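Local atomic coordinates of CD1-2 antigen (Gallus gallus, PDB entry 3DBX), a protein that probably presents lipid antigens to T cells, as an avian member of the CD1 family of MHC class I-like glycoproteins. Residues 221-226 against 251-256. Residues are numbered along the deposited sequence; the frame is centred on the assembly and turned at random.
Sequences VTWLRD and LRSTLL
Val221 and Trp223 face Leu251, Ser253 and Leu255 across the two layers of an immunoglobulin C1-set sandwich, where strand segments 221-225 and 251-256 approach to 7.9 Å between axes and run roughly parallel, 27° apart. Each segment belongs to a different sheet, so side chains rather than backbone bonds join them. Leu255 lays its CB over one face of the five-membered ring of the Trp223 indole, 3.9 Å from the centroid and almost directly along the ring normal, a CH-pi contact. The CD2 methyl of Leu255 continues past the ring to within 4.0 Å of Trp223 CB, leucine and indole overlapping alongside with their chains running opposite ways. At the ring edge the polar end of the indole finds a partner: Trp223 NE1 donates to Ser253 OG at 3.0 Å, but the N-H...O angle of 132° makes this a weak bond. Ser253 holds its hydroxyl anti to the backbone N, which brings OG near the plane of the indole instead of over a face; the same oxygen also has a weak bond with the carbonyl of Ser237. Nearer the N-terminal ends of both segments, Val221 sets CG1 3.8 Å from Ser253 CB, while its CG2 meets Leu251 CD2 tip to tip at 4.1 Å. A water links Arg225 NH2 to the carbonyl oxygen of Leu256, bridging the layers beyond the aromatic ring. Trp223 also packs on Cys209 and Val221 on Cys267, the two halves of the intersheet disulfide; a core tryptophan packed against this disulfide is characteristic of immunoglobulin domains. The chemistry therefore pairs apolar cohesion with one weak direct hydrogen bond and a water-mediated link: dispersion holds the indole face, and the bent bond to Ser253 gives its buried N-H an acceptor.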
# COMPACT_ATOMS: atom_id res chain seq x y z
N VAL A 221 -12.42 1.33 15.33
CA VAL A 221 -13.86 1.07 15.21
C VAL A 221 -14.17 -0.04 16.19
O VAL A 221 -13.57 -1.14 16.11
CB VAL A 221 -14.21 0.60 13.82
CG1 VAL A 221 -15.71 0.29 13.73
CG2 VAL A 221 -13.79 1.65 12.76
N THR A 222 -15.07 0.23 17.15
CA THR A 222 -15.45 -0.77 18.12
C THR A 222 -16.98 -0.94 18.13
O THR A 222 -17.72 -0.07 17.67
CB THR A 222 -14.91 -0.46 19.55
OG1 THR A 222 -15.40 0.80 19.99
CG2 THR A 222 -13.35 -0.42 19.55
N TRP A 223 -17.41 -2.09 18.64
CA TRP A 223 -18.82 -2.37 18.81
C TRP A 223 -19.14 -2.17 20.24
O TRP A 223 -18.34 -2.49 21.10
CB TRP A 223 -19.11 -3.79 18.38
CG TRP A 223 -19.16 -3.89 16.88
CD1 TRP A 223 -18.12 -4.24 16.04
CD2 TRP A 223 -20.28 -3.61 16.05
NE1 TRP A 223 -18.55 -4.18 14.73
CE2 TRP A 223 -19.87 -3.81 14.72
CE3 TRP A 223 -21.60 -3.20 16.31
CZ2 TRP A 223 -20.73 -3.61 13.65
CZ3 TRP A 223 -22.45 -3.01 15.23
CH2 TRP A 223 -22.02 -3.19 13.94
N LEU A 224 -20.32 -1.62 20.51
CA LEU A 224 -20.80 -1.50 21.89
C LEU A 224 -22.06 -2.37 22.04
O LEU A 224 -22.92 -2.37 21.16
CB LEU A 224 -21.10 -0.05 22.25
CG LEU A 224 -20.01 1.02 22.08
CD1 LEU A 224 -20.66 2.39 21.98
CD2 LEU A 224 -19.04 1.00 23.21
N ARG A 225 -22.10 -3.15 23.13
CA ARG A 225 -23.26 -3.97 23.49
C ARG A 225 -23.81 -3.36 24.78
O ARG A 225 -23.11 -3.31 25.80
CB ARG A 225 -22.85 -5.44 23.68
CG ARG A 225 -23.93 -6.35 24.24
CD ARG A 225 -23.39 -7.75 24.60
NE ARG A 225 -22.81 -8.46 23.46
CZ ARG A 225 -21.55 -8.92 23.40
NH1 ARG A 225 -20.72 -8.75 24.43
NH2 ARG A 225 -21.12 -9.55 22.31
N ASP A 226 -25.03 -2.83 24.69
CA ASP A 226 -25.61 -1.93 25.70
C ASP A 226 -24.77 -0.72 26.13
O ASP A 226 -25.06 -0.09 27.14
CB ASP A 226 -26.14 -2.75 26.88
CG ASP A 226 -27.26 -3.67 26.43
OD1 ASP A 226 -28.04 -3.20 25.54
OD2 ASP A 226 -27.34 -4.85 26.91
N LEU A 251 -13.21 1.00 5.77
CA LEU A 251 -12.99 -0.17 6.64
C LEU A 251 -14.39 -0.71 6.91
O LEU A 251 -15.36 0.07 6.93
CB LEU A 251 -12.39 0.32 8.00
CG LEU A 251 -11.95 -0.65 9.09
CD1 LEU A 251 -11.04 0.12 10.04
CD2 LEU A 251 -13.13 -1.12 9.87
N ARG A 252 -14.49 -2.02 7.11
CA ARG A 252 -15.73 -2.67 7.52
C ARG A 252 -15.42 -3.43 8.82
O ARG A 252 -14.42 -4.16 8.87
CB ARG A 252 -16.08 -3.69 6.44
CG ARG A 252 -17.48 -3.64 5.82
CD ARG A 252 -17.53 -4.68 4.63
NE ARG A 252 -18.64 -5.65 4.74
CZ ARG A 252 -18.56 -6.87 5.29
NH1 ARG A 252 -17.41 -7.31 5.82
NH2 ARG A 252 -19.63 -7.66 5.32
N SER A 253 -16.24 -3.25 9.87
CA SER A 253 -16.12 -4.08 11.08
C SER A 253 -17.40 -4.89 11.21
O SER A 253 -18.45 -4.41 10.84
CB SER A 253 -15.93 -3.21 12.32
OG SER A 253 -15.79 -4.07 13.47
N THR A 254 -17.32 -6.14 11.70
CA THR A 254 -18.53 -6.94 11.81
C THR A 254 -18.58 -7.65 13.14
O THR A 254 -17.52 -7.99 13.71
CB THR A 254 -18.68 -8.02 10.69
OG1 THR A 254 -17.70 -9.04 10.83
CG2 THR A 254 -18.61 -7.43 9.27
N LEU A 255 -19.81 -7.89 13.61
CA LEU A 255 -20.06 -8.59 14.87
C LEU A 255 -21.16 -9.61 14.66
O LEU A 255 -22.27 -9.24 14.24
CB LEU A 255 -20.50 -7.61 15.96
CG LEU A 255 -20.75 -8.17 17.37
CD1 LEU A 255 -19.47 -8.74 17.96
CD2 LEU A 255 -21.37 -7.14 18.31
N LEU A 256 -20.88 -10.88 14.93
CA LEU A 256 -21.96 -11.88 14.99
C LEU A 256 -22.78 -11.78 16.27
O LEU A 256 -22.23 -11.72 17.37
CB LEU A 256 -21.43 -13.30 14.80
CG LEU A 256 -20.85 -13.57 13.40
CD1 LEU A 256 -19.74 -14.63 13.46
CD2 LEU A 256 -21.96 -14.03 12.47
O HOH W 1 -21.77 -11.19 20.02